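Local coordinates for protein anaphase-promoting complex subunit cut9 (Schizosaccharomyces pombe, PDB 2XPI) that serves as a tetratricopeptide-repeat subunit of the anaphase-promoting complex, the ubiquitin ligase that controls mitosis and G1, where it homodimerises and binds hcn1, at residues Y86-L89 with W90-D93. Residues are numbered along the deposited sequence; the frame is centred on the assembly and turned at random.
Sequences YLRL and WRHD
Leu87 O accepts the N-H of Arg91 at 2.7 Å, and the N-H...O angle of 168° makes this a nearly straight bond. His92 N to Arg88 O follows at 2.8 Å, while the flanking pairs, Trp90 N to Tyr86 O and Asp93 N to Leu89 O, both measure 3.1 Å and are more bent. Four successive i to i+4 bonds define this stretch as alpha-helix. On one side of the helix Arg88 and Arg91 run side by side in the same direction. The Arg91 chain leaves with CG anti to the backbone N (chi1 166°) and bends at chi3, which turns its guanidinium back over Arg88: NH2 lies 3.5 Å from Arg88 CG, and that methylene sits over one face of the group. Arg88 NE and Arg91 NH2 stay 4.5 Å apart, and both arginines form salt bridges to Asp119, which probably offsets their like charges. Replacing Arg91 with a leucine would probably leave Asp119 with one cationic partner fewer and uncover the Arg88 methylenes. On the side facing helix 100-114, Leu87 CD1 approaches Trp90 CE3 at 4.5 Å, a loose apolar contact. Helix 83-96 opens TPR 1: Leu87 and Trp90 pack on helix 100-114 and also meet the second subunit, consistent with the dimerising role of repeats 1-7, while the arginine pair reaches Asp119 on helix 117-129.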
loop_
_atom_site.group_PDB
_atom_site.type_symbol
_atom_site.label_atom_id
_atom_site.label_comp_id
_atom_site.label_asym_id
_atom_site.label_seq_id
_atom_site.Cartn_x
_atom_site.Cartn_y
_atom_site.Cartn_z
ATOM N N TYR A 86 27.407 -6.686 -12.360
ATOM C CA TYR A 86 26.268 -7.390 -12.951
ATOM C C TYR A 86 25.129 -7.504 -11.950
ATOM O O TYR A 86 23.970 -7.477 -12.335
ATOM C CB TYR A 86 26.633 -8.806 -13.392
ATOM C CG TYR A 86 27.401 -8.879 -14.677
ATOM C CD1 TYR A 86 28.718 -9.325 -14.695
ATOM C CD2 TYR A 86 26.815 -8.498 -15.878
ATOM C CE1 TYR A 86 29.433 -9.386 -15.874
ATOM C CE2 TYR A 86 27.518 -8.563 -17.066
ATOM C CZ TYR A 86 28.826 -9.005 -17.059
ATOM O OH TYR A 86 29.527 -9.070 -18.240
ATOM N N LEU A 87 25.473 -7.685 -10.674
ATOM C CA LEU A 87 24.485 -7.826 -9.616
ATOM C C LEU A 87 23.685 -6.541 -9.477
ATOM O O LEU A 87 22.462 -6.554 -9.478
ATOM C CB LEU A 87 25.178 -8.167 -8.294
ATOM C CG LEU A 87 25.198 -9.661 -7.935
ATOM C CD1 LEU A 87 25.354 -10.509 -9.171
ATOM C CD2 LEU A 87 26.263 -9.990 -6.898
ATOM N N ARG A 88 24.399 -5.429 -9.386
ATOM C CA ARG A 88 23.784 -4.127 -9.259
ATOM C C ARG A 88 22.905 -3.739 -10.439
ATOM O O ARG A 88 21.779 -3.309 -10.241
ATOM C CB ARG A 88 24.848 -3.075 -9.035
ATOM C CG ARG A 88 25.543 -3.225 -7.728
ATOM C CD ARG A 88 26.574 -2.173 -7.643
ATOM N NE ARG A 88 27.300 -2.235 -6.392
ATOM C CZ ARG A 88 28.616 -2.151 -6.327
ATOM N NH1 ARG A 88 29.308 -2.012 -7.451
ATOM N NH2 ARG A 88 29.232 -2.210 -5.157
ATOM N N LEU A 89 23.407 -3.874 -11.658
ATOM C CA LEU A 89 22.552 -3.678 -12.820
ATOM C C LEU A 89 21.275 -4.496 -12.695
ATOM O O LEU A 89 20.173 -4.017 -12.976
ATOM C CB LEU A 89 23.274 -4.093 -14.077
ATOM C CG LEU A 89 24.031 -2.994 -14.827
ATOM C CD1 LEU A 89 24.231 -1.737 -14.006
ATOM C CD2 LEU A 89 25.362 -3.546 -15.377
ATOM N N TRP A 90 21.432 -5.734 -12.250
ATOM C CA TRP A 90 20.318 -6.660 -12.131
ATOM C C TRP A 90 19.344 -6.225 -11.033
ATOM O O TRP A 90 18.140 -6.187 -11.246
ATOM C CB TRP A 90 20.854 -8.071 -11.877
ATOM C CG TRP A 90 19.828 -9.124 -11.683
ATOM C CD1 TRP A 90 18.500 -9.041 -11.977
ATOM C CD2 TRP A 90 20.041 -10.434 -11.145
ATOM N NE1 TRP A 90 17.870 -10.219 -11.650
ATOM C CE2 TRP A 90 18.795 -11.091 -11.135
ATOM C CE3 TRP A 90 21.171 -11.122 -10.684
ATOM C CZ2 TRP A 90 18.642 -12.398 -10.681
ATOM C CZ3 TRP A 90 21.015 -12.422 -10.225
ATOM C CH2 TRP A 90 19.758 -13.042 -10.225
ATOM N N ARG A 91 19.866 -5.908 -9.856
ATOM C CA ARG A 91 19.036 -5.400 -8.775
ATOM C C ARG A 91 18.304 -4.153 -9.242
ATOM O O ARG A 91 17.104 -4.015 -9.046
ATOM C CB ARG A 91 19.899 -5.060 -7.576
ATOM C CG ARG A 91 19.200 -4.235 -6.551
ATOM C CD ARG A 91 20.234 -3.611 -5.630
ATOM N NE ARG A 91 21.043 -2.613 -6.324
ATOM C CZ ARG A 91 22.222 -2.187 -5.890
ATOM N NH1 ARG A 91 22.711 -2.688 -4.773
ATOM N NH2 ARG A 91 22.908 -1.271 -6.577
ATOM N N HIS A 92 19.018 -3.255 -9.903
ATOM C CA HIS A 92 18.415 -2.001 -10.323
ATOM C C HIS A 92 17.207 -2.210 -11.230
ATOM O O HIS A 92 16.168 -1.557 -11.083
ATOM C CB HIS A 92 19.436 -1.146 -11.043
ATOM C CG HIS A 92 19.118 0.308 -11.022
ATOM N ND1 HIS A 92 19.056 1.035 -9.850
ATOM C CD2 HIS A 92 18.866 1.181 -12.023
ATOM C CE1 HIS A 92 18.775 2.293 -10.131
ATOM N NE2 HIS A 92 18.655 2.408 -11.442
ATOM N N ASP A 93 17.355 -3.109 -12.188
ATOM C CA ASP A 93 16.303 -3.312 -13.157
ATOM C C ASP A 93 15.130 -4.019 -12.490
ATOM O O ASP A 93 13.975 -3.732 -12.791
ATOM C CB ASP A 93 16.821 -4.081 -14.362
ATOM C CG ASP A 93 15.752 -4.325 -15.377
ATOM O OD1 ASP A 93 15.346 -5.491 -15.535
ATOM O OD2 ASP A 93 15.292 -3.350 -16.010
#